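Local coordinates for WbbM protein (Klebsiella pneumoniae, PDB 6U4B) that binds magnesium in its family 8 glycosyltransferase domain and probably acts as a bifunctional glycosyltransferase that polymerises O-antigen polysaccharide, at residues V367-T371 with A384-A388; M436-V440 with A455-L459; M445-D450 with K500-F504; E492-L497 with I509-F514. All blocks are in the same frame, centred on the assembly; numbering follows the deposited sequence.

Interaction 1: V367-T371 with A384-A388; sequences VNAFT and ASTYA
The methyl group of Ala384 sits against the 3-10 turn of 367-371 and makes the largest single share of the contact. Its CB lies 3.2 Å from Val367 O, a tight carbon-to-oxygen approach. Around the same methyl stand the backbone of Asn368, Thr371 CG2 at 3.7 Å from Ala384 CB, and Phe370 CB at 4.0 Å from it. Val367 supplies the second patch: its CG2 branch is 3.7 Å from Ala388 CB and equally close to the carbonyl oxygen of Ala384. With CG2 anti to the backbone N of Val367 (CG1 at chi1 75°), one branch reaches Ala388 while CG1 faces Ser385 CB. The ring of Phe370 comes in with Ala384 O at its edge, near the ring plane.

The next shell fixes these groups. Val367 O accepts from Phe370 N at 3.1 Å, the i to i+3 bond of the 3-10 turn, and Thr371 OG1 is bonded to Asn368 O at 3.0 Å, nearly in line with the C=O axis. Val367 and Phe370 also rest on Leu338 of strand 333-340, Phe370 stacks on Phe391, and Asn368 ND2 bonds to Asp366 and Asn340. Ala388 lies about 9 Å, side chain to side chain, from the magnesium ligand Asp406.

Since the two segments meet through methyl groups, aliphatic carbons and carbonyl oxygens, close fit and dispersion join them, while the polar bonds hold the 3-10 turn in shape.

Interaction 2: M436-V440 with A455-L459; sequences MEGFV and AGEYL
Val440 and Gly456 bring their CA atoms to 4.7 Å of each other where helix 434-441 meets the start of helix 455-461. The axes of the two short segments approach to 9.3 Å, and their N-to-C directions differ by 110°, so the helices run strongly across one another. Gly456 has no side chain, and Val440 CG1 settles directly on its CA at 3.8 Å. The other branch, Val440 CG2, turns to Leu459 CD1 at 3.9 Å; CG1 being anti to the backbone N (chi1 175°) is what divides the two methyls between these neighbours.

Leu459 CD1 fits between Val440 and Met436, whose CG is also 3.9 Å from Leu459 CD1. The thioether chain of Met436, bent at chi2 and chi3, slides past Leu459 in the opposite direction. Ala455 CB points into the first helix, resting on Phe439 O and on Phe439 CB.

One water spans the backbones: it donates to Val440 O at 2.8 Å and accepts from Gly456 N at 3.1 Å. Gly456 lies in the first turn of its helix, where amides lack a helical acceptor, and the water supplies one.

The chemistry is thus mixed: the bare glycine allows close approach, methyls and a thioether pack around it, and a single bridging water adds the polar link between a carbonyl of one helix and an amide at the start of the other.

Interaction 3: M445-D450 with K500-F504; sequences MSASDD and KKYWF
An ST turn at Ser448, lying against Lys501 and Trp503, marks this surface contact between two loops of the family 8 glycosyltransferase domain, which run past each other in opposite directions. Within the turn Ser448 OG accepts from Asp450 N at 3.2 Å, while Ser448 CB, directed at the other loop, faces Lys501 O.

Two bonds pair Asp449 with Lys501. Lys501 N donates almost straight (169°) to Asp449 OD2, arriving from above the carboxylate plane rather than within it; the refined separation of 2.5 Å is short for such a bond and its exact value is doubtful. The return bond, from Asp449 N to Lys501 O, is long and weak. The ammonium group of Lys500 meets Asp450 in a salt bridge, NZ to OD1 at 2.8 Å on the syn lone pair, with a weaker bond to OD2. The lysine chain, bent at chi3, crosses the aspartate at about a right angle. Because Asp450 OD1 also bonds to Thr462 OG1, that oxygen is gripped twice, which would help fix the carboxylate's rotation.

At the other end the indole of Trp503 lies against the backbone of 445-447, its CG anti to the backbone N (chi1 -171°). Ala447 O makes a CA-H...O contact with Trp503 CA at 3.2 Å. Ser446 OG, meanwhile, is bonded to Met453 O. The indole is covered on both faces: Phe504 CE2 sits over one, and on the other Ser446 CA makes a CH-pi contact 3.6 Å from the centroid of the six-membered ring, only 4° off its normal.

Interaction 4: E492-L497 with I509-F514; sequences ELMRVL and IMNKVF
Arg495 NH2 donates to Glu492 OE2 at 2.7 Å and 174°, a nearly straight hydrogen bond that forms part of a salt bridge between residues three apart on helix 489-499. The carboxylate oxygen lies in the guanidinium plane, although the nitrogen approaches it from above the plane of the carboxylate; Arg495 NE adds a weak bond to Glu492 OE1. This pairing holds the acid at the border of the contact, where its aliphatic part still works: Glu492 CG packs on Val513 CG1 at 3.9 Å.

Inside that border the contact is apolar. The short helical segments cross at 123° with 9.9 Å between their axes. Val496 stands near the middle, CG1 on Ile509 CG2 at 3.7 Å and CG2 on Val513 CG2 at the same distance. With CG1 anti to the backbone N (chi1 167°), its branches split between these two residues, one helical turn apart. Leu493 CD2 reaches Val513 CB at 3.8 Å and also touches Phe514 CE1, and Leu497 CD1 meets Ile509 CD1 at 3.7 Å. Lys512 lays its CE beside Val496 CG2 and carries NZ on to Asn464 OD1.

Met510 and Phe514 also pack on Phe472, and Met510 lies about 8 Å, side chain to side chain, from the magnesium ligand Asp406. Branched aliphatic groups thus join the buried helices, with charged ends at the border; the carboxylate of Glu492 probably tempers the like charges of Arg495 and Lys512.

From the N terminus, interaction 1 comes first and stands apart in sequence: it closes a loop after strand 360-366, and residues 374-375 within that loop are not modelled. Interaction 2 opens at 436-440, interaction 3 opens at 445-450 before 455-459 closes interaction 2, and these two therefore cross. Interaction 4 opens at 492-497, ahead of 500-504, which closes interaction 3, and ends at 509-514, giving a second crossing. None is nested. Neighbours also touch: Tyr458 OH of interaction 2 probably bonds Trp503 N, Tyr502 OH of interaction 3 probably bonds Val496 O, and Tyr387 of interaction 1 packs on Leu497. Helices 434-441, 455-461, 489-499 and 505-513 are thereby joined to the loop following strand 360-366.

Interaction 1: V367-T371 with A384-A388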
loop_
_atom_site.group_PDB
_atom_site.type_symbol
_atom_site.label_atom_id
_atom_site.label_comp_id
_atom_site.label_asym_id
_atom_site.label_seq_id
_atom_site.Cartn_x
_atom_site.Cartn_y
_atom_site.Cartn_z
ATOM N N VAL A 367 -13.226 -19.257 22.653
ATOM C CA VAL A 367 -12.533 -20.502 22.959
ATOM C C VAL A 367 -12.825 -20.975 24.377
ATOM O O VAL A 367 -12.749 -22.177 24.657
ATOM C CB VAL A 367 -11.015 -20.330 22.726
ATOM C CG1 VAL A 367 -10.385 -19.507 23.844
ATOM C CG2 VAL A 367 -10.326 -21.686 22.580
ATOM N N ASN A 368 -13.191 -20.059 25.278
ATOM C CA ASN A 368 -13.372 -20.402 26.682
ATOM C C ASN A 368 -14.598 -21.269 26.934
ATOM O O ASN A 368 -14.733 -21.809 28.037
ATOM C CB ASN A 368 -13.448 -19.124 27.516
ATOM C CG ASN A 368 -12.170 -18.310 27.436
ATOM O OD1 ASN A 368 -11.139 -18.705 27.982
ATOM N ND2 ASN A 368 -12.227 -17.175 26.747
ATOM N N ALA A 369 -15.480 -21.431 25.945
ATOM C CA ALA A 369 -16.591 -22.363 26.090
ATOM C C ALA A 369 -16.114 -23.806 26.199
ATOM O O ALA A 369 -16.883 -24.669 26.632
ATOM C CB ALA A 369 -17.554 -22.225 24.912
ATOM N N PHE A 370 -14.864 -24.081 25.816
ATOM C CA PHE A 370 -14.341 -25.442 25.851
ATOM C C PHE A 370 -14.191 -25.981 27.268
ATOM O O PHE A 370 -14.100 -27.199 27.443
ATOM C CB PHE A 370 -12.994 -25.508 25.130
ATOM C CG PHE A 370 -13.091 -25.322 23.642
ATOM C CD1 PHE A 370 -14.279 -25.562 22.975
ATOM C CD2 PHE A 370 -11.987 -24.911 22.910
ATOM C CE1 PHE A 370 -14.371 -25.395 21.608
ATOM C CE2 PHE A 370 -12.070 -24.740 21.538
ATOM C CZ PHE A 370 -13.265 -24.982 20.887
ATOM N N THR A 371 -14.159 -25.112 28.281
ATOM C CA THR A 371 -14.014 -25.583 29.653
ATOM C C THR A 371 -15.280 -26.231 30.195
ATOM O O THR A 371 -15.254 -26.754 31.315
ATOM C CB THR A 371 -13.602 -24.431 30.573
ATOM O OG1 THR A 371 -14.641 -23.444 30.603
ATOM C CG2 THR A 371 -12.312 -23.793 30.082
ATOM N N ALA A 384 -8.518 -23.196 28.264
ATOM C CA ALA A 384 -9.186 -23.561 27.020
ATOM C C ALA A 384 -8.337 -23.189 25.809
ATOM O O ALA A 384 -8.327 -23.908 24.802
ATOM C CB ALA A 384 -10.557 -22.890 26.942
ATOM N N SER A 385 -7.609 -22.074 25.890
ATOM C CA SER A 385 -6.770 -21.662 24.771
ATOM C C SER A 385 -5.524 -22.534 24.662
ATOM O O SER A 385 -5.099 -22.878 23.553
ATOM C CB SER A 385 -6.390 -20.189 24.914
ATOM O OG SER A 385 -5.849 -19.925 26.197
ATOM N N THR A 386 -4.929 -22.906 25.799
ATOM C CA THR A 386 -3.738 -23.752 25.769
ATOM C C THR A 386 -4.029 -25.095 25.108
ATOM O O THR A 386 -3.179 -25.643 24.398
ATOM C CB THR A 386 -3.200 -23.959 27.188
ATOM O OG1 THR A 386 -2.814 -22.698 27.745
ATOM C CG2 THR A 386 -1.993 -24.894 27.181
ATOM N N TYR A 387 -5.234 -25.629 25.313
ATOM C CA TYR A 387 -5.606 -26.941 24.799
ATOM C C TYR A 387 -6.669 -26.863 23.709
ATOM O O TYR A 387 -7.383 -27.842 23.475
ATOM C CB TYR A 387 -6.078 -27.834 25.948
ATOM C CG TYR A 387 -4.999 -28.102 26.972
ATOM C CD1 TYR A 387 -4.858 -27.293 28.094
ATOM C CD2 TYR A 387 -4.111 -29.156 26.808
ATOM C CE1 TYR A 387 -3.865 -27.535 29.026
ATOM C CE2 TYR A 387 -3.118 -29.401 27.729
ATOM C CZ TYR A 387 -2.998 -28.592 28.836
ATOM O OH TYR A 387 -2.006 -28.847 29.753
ATOM N N ALA A 388 -6.769 -25.718 23.026
ATOM C CA ALA A 388 -7.839 -25.508 22.053
ATOM C C ALA A 388 -7.824 -26.562 20.953
ATOM O O ALA A 388 -8.886 -27.002 20.496
ATOM C CB ALA A 388 -7.722 -24.107 21.449
#

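Interaction 2: M436-V440 with A455-L459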
loop_
_atom_site.group_PDB
_atom_site.type_symbol
_atom_site.label_atom_id
_atom_site.label_comp_id
_atom_site.label_asym_id
_atom_site.label_seq_id
_atom_site.Cartn_x
_atom_site.Cartn_y
_atom_site.Cartn_z
ATOM N N MET A 436 12.046 -31.792 18.100
ATOM C CA MET A 436 11.972 -32.980 18.943
ATOM C C MET A 436 12.965 -34.039 18.486
ATOM O O MET A 436 13.526 -34.763 19.316
ATOM C CB MET A 436 10.549 -33.542 18.944
ATOM C CG MET A 436 10.379 -34.819 19.763
ATOM S SD MET A 436 10.721 -34.596 21.520
ATOM C CE MET A 436 9.309 -33.609 22.019
ATOM N N GLU A 437 13.203 -34.137 17.175
ATOM C CA GLU A 437 14.241 -35.032 16.677
ATOM C C GLU A 437 15.593 -34.690 17.291
ATOM O O GLU A 437 16.374 -35.585 17.633
ATOM C CB GLU A 437 14.305 -34.962 15.151
ATOM C CG GLU A 437 15.248 -35.975 14.512
ATOM C CD GLU A 437 15.315 -35.831 13.004
ATOM O OE1 GLU A 437 16.432 -35.900 12.444
ATOM O OE2 GLU A 437 14.251 -35.640 12.376
ATOM N N GLY A 438 15.879 -33.396 17.452
ATOM C CA GLY A 438 17.112 -33.000 18.114
ATOM C C GLY A 438 17.090 -33.269 19.606
ATOM O O GLY A 438 18.103 -33.665 20.186
ATOM N N PHE A 439 15.937 -33.053 20.248
ATOM C CA PHE A 439 15.824 -33.339 21.675
ATOM C C PHE A 439 16.104 -34.807 21.967
ATOM O O PHE A 439 16.775 -35.136 22.953
ATOM C CB PHE A 439 14.435 -32.951 22.186
ATOM C CG PHE A 439 14.208 -31.466 22.271
ATOM C CD1 PHE A 439 15.272 -30.582 22.222
ATOM C CD2 PHE A 439 12.926 -30.959 22.410
ATOM C CE1 PHE A 439 15.061 -29.216 22.302
ATOM C CE2 PHE A 439 12.710 -29.596 22.491
ATOM C CZ PHE A 439 13.780 -28.724 22.437
ATOM N N VAL A 440 15.598 -35.707 21.122
ATOM C CA VAL A 440 15.841 -37.131 21.325
ATOM C C VAL A 440 17.308 -37.459 21.079
ATOM O O VAL A 440 17.942 -38.176 21.861
ATOM C CB VAL A 440 14.917 -37.969 20.425
ATOM C CG1 VAL A 440 15.265 -39.449 20.542
ATOM C CG2 VAL A 440 13.464 -37.731 20.789
ATOM N N ALA A 455 14.410 -37.357 26.415
ATOM C CA ALA A 455 13.226 -37.176 25.576
ATOM C C ALA A 455 12.856 -38.457 24.839
ATOM O O ALA A 455 11.668 -38.752 24.651
ATOM C CB ALA A 455 13.459 -36.038 24.587
ATOM N N GLY A 456 13.857 -39.237 24.423
ATOM C CA GLY A 456 13.565 -40.490 23.744
ATOM C C GLY A 456 12.819 -41.468 24.630
ATOM O O GLY A 456 11.846 -42.096 24.204
ATOM N N GLU A 457 13.274 -41.622 25.875
ATOM C CA GLU A 457 12.572 -42.503 26.802
ATOM C C GLU A 457 11.185 -41.960 27.130
ATOM O O GLU A 457 10.221 -42.727 27.255
ATOM C CB GLU A 457 13.388 -42.693 28.081
ATOM C CG GLU A 457 12.884 -43.830 28.952
ATOM C CD GLU A 457 13.454 -43.793 30.354
ATOM O OE1 GLU A 457 14.638 -43.424 30.510
ATOM O OE2 GLU A 457 12.711 -44.123 31.302
ATOM N N TYR A 458 11.065 -40.636 27.271
ATOM C CA TYR A 458 9.766 -40.022 27.538
ATOM C C TYR A 458 8.775 -40.313 26.419
ATOM O O TYR A 458 7.603 -40.616 26.680
ATOM C CB TYR A 458 9.936 -38.512 27.727
ATOM C CG TYR A 458 8.642 -37.722 27.767
ATOM C CD1 TYR A 458 7.849 -37.708 28.908
ATOM C CD2 TYR A 458 8.226 -36.974 26.671
ATOM C CE1 TYR A 458 6.669 -36.981 28.952
ATOM C CE2 TYR A 458 7.047 -36.243 26.705
ATOM C CZ TYR A 458 6.272 -36.252 27.849
ATOM O OH TYR A 458 5.099 -35.528 27.892
ATOM N N LEU A 459 9.228 -40.238 25.167
ATOM C CA LEU A 459 8.340 -40.505 24.043
ATOM C C LEU A 459 7.886 -41.961 24.026
ATOM O O LEU A 459 6.726 -42.253 23.712
ATOM C CB LEU A 459 9.033 -40.141 22.730
ATOM C CG LEU A 459 9.374 -38.663 22.500
ATOM C CD1 LEU A 459 9.602 -38.379 21.019
ATOM C CD2 LEU A 459 8.306 -37.745 23.076
HETATM O O HOH W 1 16.967 -38.742 24.430
#

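Interaction 3: M445-D450 with K500-F504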
loop_
_atom_site.group_PDB
_atom_site.type_symbol
_atom_site.label_atom_id
_atom_site.label_comp_id
_atom_site.label_asym_id
_atom_site.label_seq_id
_atom_site.Cartn_x
_atom_site.Cartn_y
_atom_site.Cartn_z
ATOM N N MET A 445 16.470 -33.367 28.609
ATOM C CA MET A 445 15.691 -33.848 29.743
ATOM C C MET A 445 14.242 -33.394 29.614
ATOM O O MET A 445 13.968 -32.196 29.481
ATOM C CB MET A 445 16.291 -33.348 31.055
ATOM C CG MET A 445 17.683 -33.881 31.351
ATOM S SD MET A 445 17.750 -35.682 31.442
ATOM C CE MET A 445 19.366 -35.919 32.175
ATOM N N SER A 446 13.317 -34.349 29.657
ATOM C CA SER A 446 11.899 -34.034 29.641
ATOM C C SER A 446 11.423 -33.660 31.042
ATOM O O SER A 446 12.127 -33.843 32.040
ATOM C CB SER A 446 11.091 -35.215 29.105
ATOM O OG SER A 446 11.095 -36.295 30.024
ATOM N N ALA A 447 10.204 -33.131 31.111
ATOM C CA ALA A 447 9.607 -32.751 32.387
ATOM C C ALA A 447 8.104 -32.956 32.300
ATOM O O ALA A 447 7.450 -32.362 31.439
ATOM C CB ALA A 447 9.935 -31.299 32.741
ATOM N N SER A 448 7.567 -33.791 33.183
ATOM C CA SER A 448 6.138 -34.083 33.217
ATOM C C SER A 448 5.808 -34.673 34.583
ATOM O O SER A 448 6.635 -34.657 35.501
ATOM C CB SER A 448 5.742 -35.030 32.080
ATOM O OG SER A 448 6.235 -36.338 32.319
ATOM N N ASP A 449 4.590 -35.203 34.716
ATOM C CA ASP A 449 4.198 -35.862 35.955
ATOM C C ASP A 449 4.954 -37.164 36.184
ATOM O O ASP A 449 4.976 -37.661 37.315
ATOM C CB ASP A 449 2.692 -36.131 35.962
ATOM C CG ASP A 449 1.877 -34.881 36.230
ATOM O OD1 ASP A 449 2.380 -33.979 36.933
ATOM O OD2 ASP A 449 0.731 -34.802 35.739
ATOM N N ASP A 450 5.567 -37.728 35.145
ATOM C CA ASP A 450 6.333 -38.959 35.276
ATOM C C ASP A 450 7.795 -38.712 35.633
ATOM O O ASP A 450 8.602 -39.644 35.554
ATOM C CB ASP A 450 6.248 -39.783 33.987
ATOM C CG ASP A 450 4.839 -40.260 33.692
ATOM O OD1 ASP A 450 4.443 -40.253 32.508
ATOM O OD2 ASP A 450 4.122 -40.629 34.644
ATOM N N LYS A 500 -2.742 -37.039 33.180
ATOM C CA LYS A 500 -1.516 -36.452 33.706
ATOM C C LYS A 500 -1.179 -35.205 32.903
ATOM O O LYS A 500 -1.784 -34.923 31.867
ATOM C CB LYS A 500 -0.355 -37.456 33.673
ATOM C CG LYS A 500 -0.114 -38.065 32.305
ATOM C CD LYS A 500 1.073 -39.020 32.309
ATOM C CE LYS A 500 0.771 -40.290 33.096
ATOM N NZ LYS A 500 1.872 -41.291 32.988
ATOM N N LYS A 501 -0.207 -34.452 33.410
ATOM C CA LYS A 501 0.308 -33.284 32.714
ATOM C C LYS A 501 1.528 -33.683 31.896
ATOM O O LYS A 501 2.391 -34.429 32.365
ATOM C CB LYS A 501 0.661 -32.175 33.705
ATOM C CG LYS A 501 -0.503 -31.790 34.588
ATOM C CD LYS A 501 -0.663 -30.285 34.680
ATOM C CE LYS A 501 -2.089 -29.929 35.064
ATOM N NZ LYS A 501 -3.047 -30.328 33.995
ATOM N N TYR A 502 1.587 -33.186 30.666
ATOM C CA TYR A 502 2.577 -33.618 29.692
ATOM C C TYR A 502 3.579 -32.510 29.394
ATOM O O TYR A 502 3.296 -31.318 29.557
ATOM C CB TYR A 502 1.899 -34.078 28.396
ATOM C CG TYR A 502 0.977 -35.258 28.600
ATOM C CD1 TYR A 502 1.463 -36.559 28.552
ATOM C CD2 TYR A 502 -0.375 -35.072 28.855
ATOM C CE1 TYR A 502 0.627 -37.639 28.746
ATOM C CE2 TYR A 502 -1.220 -36.147 29.047
ATOM C CZ TYR A 502 -0.714 -37.428 28.993
ATOM O OH TYR A 502 -1.550 -38.504 29.189
ATOM N N TRP A 503 4.759 -32.933 28.933
ATOM C CA TRP A 503 5.866 -32.009 28.708
ATOM C C TRP A 503 5.472 -30.893 27.746
ATOM O O TRP A 503 5.618 -29.706 28.060
ATOM C CB TRP A 503 7.076 -32.780 28.180
ATOM C CG TRP A 503 8.336 -31.981 28.111
ATOM C CD1 TRP A 503 8.606 -30.813 28.762
ATOM C CD2 TRP A 503 9.506 -32.292 27.342
ATOM N NE1 TRP A 503 9.869 -30.378 28.448
ATOM C CE2 TRP A 503 10.443 -31.268 27.578
ATOM C CE3 TRP A 503 9.849 -33.336 26.477
ATOM C CZ2 TRP A 503 11.702 -31.256 26.982
ATOM C CZ3 TRP A 503 11.100 -33.323 25.887
ATOM C CH2 TRP A 503 12.011 -32.290 26.142
ATOM N N PHE A 504 4.964 -31.254 26.569
ATOM C CA PHE A 504 4.530 -30.279 25.578
ATOM C C PHE A 504 3.012 -30.251 25.427
ATOM O O PHE A 504 2.496 -30.025 24.329
ATOM C CB PHE A 504 5.210 -30.541 24.237
ATOM C CG PHE A 504 6.637 -30.081 24.195
ATOM C CD1 PHE A 504 6.943 -28.756 23.932
ATOM C CD2 PHE A 504 7.671 -30.966 24.439
ATOM C CE1 PHE A 504 8.259 -28.325 23.900
ATOM C CE2 PHE A 504 8.987 -30.543 24.409
ATOM C CZ PHE A 504 9.280 -29.221 24.140
#

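Interaction 4: E492-L497 with I509-F514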
loop_
_atom_site.group_PDB
_atom_site.type_symbol
_atom_site.label_atom_id
_atom_site.label_comp_id
_atom_site.label_asym_id
_atom_site.label_seq_id
_atom_site.Cartn_x
_atom_site.Cartn_y
_atom_site.Cartn_z
ATOM N N GLU A 492 -11.177 -39.897 23.649
ATOM C CA GLU A 492 -9.845 -40.361 24.021
ATOM C C GLU A 492 -8.922 -39.190 24.337
ATOM O O GLU A 492 -8.143 -39.248 25.298
ATOM C CB GLU A 492 -9.262 -41.221 22.900
ATOM C CG GLU A 492 -7.867 -41.757 23.183
ATOM C CD GLU A 492 -7.865 -42.886 24.198
ATOM O OE1 GLU A 492 -8.959 -43.349 24.590
ATOM O OE2 GLU A 492 -6.763 -43.312 24.603
ATOM N N LEU A 493 -8.990 -38.122 23.536
ATOM C CA LEU A 493 -8.196 -36.929 23.815
ATOM C C LEU A 493 -8.499 -36.379 25.204
ATOM O O LEU A 493 -7.581 -36.007 25.946
ATOM C CB LEU A 493 -8.457 -35.863 22.751
ATOM C CG LEU A 493 -8.019 -36.147 21.312
ATOM C CD1 LEU A 493 -8.593 -35.102 20.365
ATOM C CD2 LEU A 493 -6.499 -36.194 21.200
ATOM N N MET A 494 -9.782 -36.329 25.574
ATOM C CA MET A 494 -10.151 -35.861 26.904
ATOM C C MET A 494 -9.636 -36.803 27.983
ATOM O O MET A 494 -9.120 -36.352 29.013
ATOM C CB MET A 494 -11.669 -35.710 27.002
ATOM C CG MET A 494 -12.246 -34.635 26.087
ATOM S SD MET A 494 -11.621 -32.974 26.437
ATOM C CE MET A 494 -10.337 -32.797 25.194
ATOM N N ARG A 495 -9.760 -38.115 27.763
ATOM C CA ARG A 495 -9.270 -39.074 28.747
ATOM C C ARG A 495 -7.774 -38.899 28.985
ATOM O O ARG A 495 -7.322 -38.877 30.136
ATOM C CB ARG A 495 -9.581 -40.498 28.292
ATOM C CG ARG A 495 -9.414 -41.539 29.390
ATOM C CD ARG A 495 -9.431 -42.943 28.810
ATOM N NE ARG A 495 -8.364 -43.137 27.830
ATOM C CZ ARG A 495 -7.128 -43.518 28.138
ATOM N NH1 ARG A 495 -6.799 -43.748 29.403
ATOM N NH2 ARG A 495 -6.222 -43.667 27.181
ATOM N N VAL A 496 -6.996 -38.751 27.909
ATOM C CA VAL A 496 -5.556 -38.554 28.045
ATOM C C VAL A 496 -5.261 -37.227 28.738
ATOM O O VAL A 496 -4.337 -37.132 29.556
ATOM C CB VAL A 496 -4.877 -38.644 26.666
ATOM C CG1 VAL A 496 -3.442 -38.135 26.731
ATOM C CG2 VAL A 496 -4.910 -40.074 26.155
ATOM N N LEU A 497 -6.044 -36.188 28.433
ATOM C CA LEU A 497 -5.866 -34.899 29.096
ATOM C C LEU A 497 -6.047 -35.019 30.605
ATOM O O LEU A 497 -5.310 -34.393 31.376
ATOM C CB LEU A 497 -6.845 -33.877 28.512
ATOM C CG LEU A 497 -6.923 -32.471 29.118
ATOM C CD1 LEU A 497 -5.639 -31.691 28.876
ATOM C CD2 LEU A 497 -8.118 -31.721 28.547
ATOM N N ILE A 509 -0.211 -34.812 23.913
ATOM C CA ILE A 509 -1.459 -35.567 23.957
ATOM C C ILE A 509 -1.833 -36.057 22.564
ATOM O O ILE A 509 -2.216 -37.219 22.380
ATOM C CB ILE A 509 -2.579 -34.704 24.569
ATOM C CG1 ILE A 509 -2.300 -34.443 26.050
ATOM C CG2 ILE A 509 -3.935 -35.371 24.384
ATOM C CD1 ILE A 509 -3.270 -33.484 26.698
ATOM N N MET A 510 -1.712 -35.184 21.561
ATOM C CA MET A 510 -2.079 -35.565 20.202
ATOM C C MET A 510 -1.077 -36.538 19.596
ATOM O O MET A 510 -1.469 -37.420 18.824
ATOM C CB MET A 510 -2.221 -34.316 19.326
ATOM C CG MET A 510 -3.419 -33.448 19.694
ATOM S SD MET A 510 -3.654 -32.040 18.589
ATOM C CE MET A 510 -2.252 -31.015 19.039
ATOM N N ASN A 511 0.211 -36.401 19.922
ATOM C CA ASN A 511 1.189 -37.373 19.443
ATOM C C ASN A 511 0.898 -38.762 20.000
ATOM O O ASN A 511 1.060 -39.769 19.300
ATOM C CB ASN A 511 2.600 -36.928 19.819
ATOM C CG ASN A 511 3.302 -36.201 18.686
ATOM O OD1 ASN A 511 3.864 -36.830 17.792
ATOM N ND2 ASN A 511 3.273 -34.873 18.721
ATOM N N LYS A 512 0.452 -38.835 21.254
ATOM C CA LYS A 512 0.124 -40.125 21.850
ATOM C C LYS A 512 -1.143 -40.709 21.239
ATOM O O LYS A 512 -1.176 -41.886 20.860
ATOM C CB LYS A 512 -0.018 -39.976 23.367
ATOM C CG LYS A 512 -0.684 -41.161 24.064
ATOM C CD LYS A 512 -0.546 -41.061 25.579
ATOM C CE LYS A 512 -1.518 -41.991 26.297
ATOM N NZ LYS A 512 -1.361 -43.417 25.904
ATOM N N VAL A 513 -2.197 -39.897 21.121
ATOM C CA VAL A 513 -3.474 -40.422 20.651
ATOM C C VAL A 513 -3.439 -40.693 19.150
ATOM O O VAL A 513 -4.060 -41.651 18.674
ATOM C CB VAL A 513 -4.615 -39.459 21.036
ATOM C CG1 VAL A 513 -5.931 -39.901 20.414
ATOM C CG2 VAL A 513 -4.750 -39.388 22.547
ATOM N N PHE A 514 -2.704 -39.891 18.383
ATOM C CA PHE A 514 -2.673 -40.047 16.933
ATOM C C PHE A 514 -1.522 -40.925 16.451
ATOM O O PHE A 514 -1.311 -41.026 15.238
ATOM C CB PHE A 514 -2.589 -38.678 16.243
ATOM C CG PHE A 514 -3.674 -37.710 16.653
ATOM C CD1 PHE A 514 -4.880 -38.162 17.167
ATOM C CD2 PHE A 514 -3.484 -36.341 16.518
ATOM C CE1 PHE A 514 -5.871 -37.272 17.543
ATOM C CE2 PHE A 514 -4.472 -35.447 16.890
ATOM C CZ PHE A 514 -5.667 -35.913 17.404
#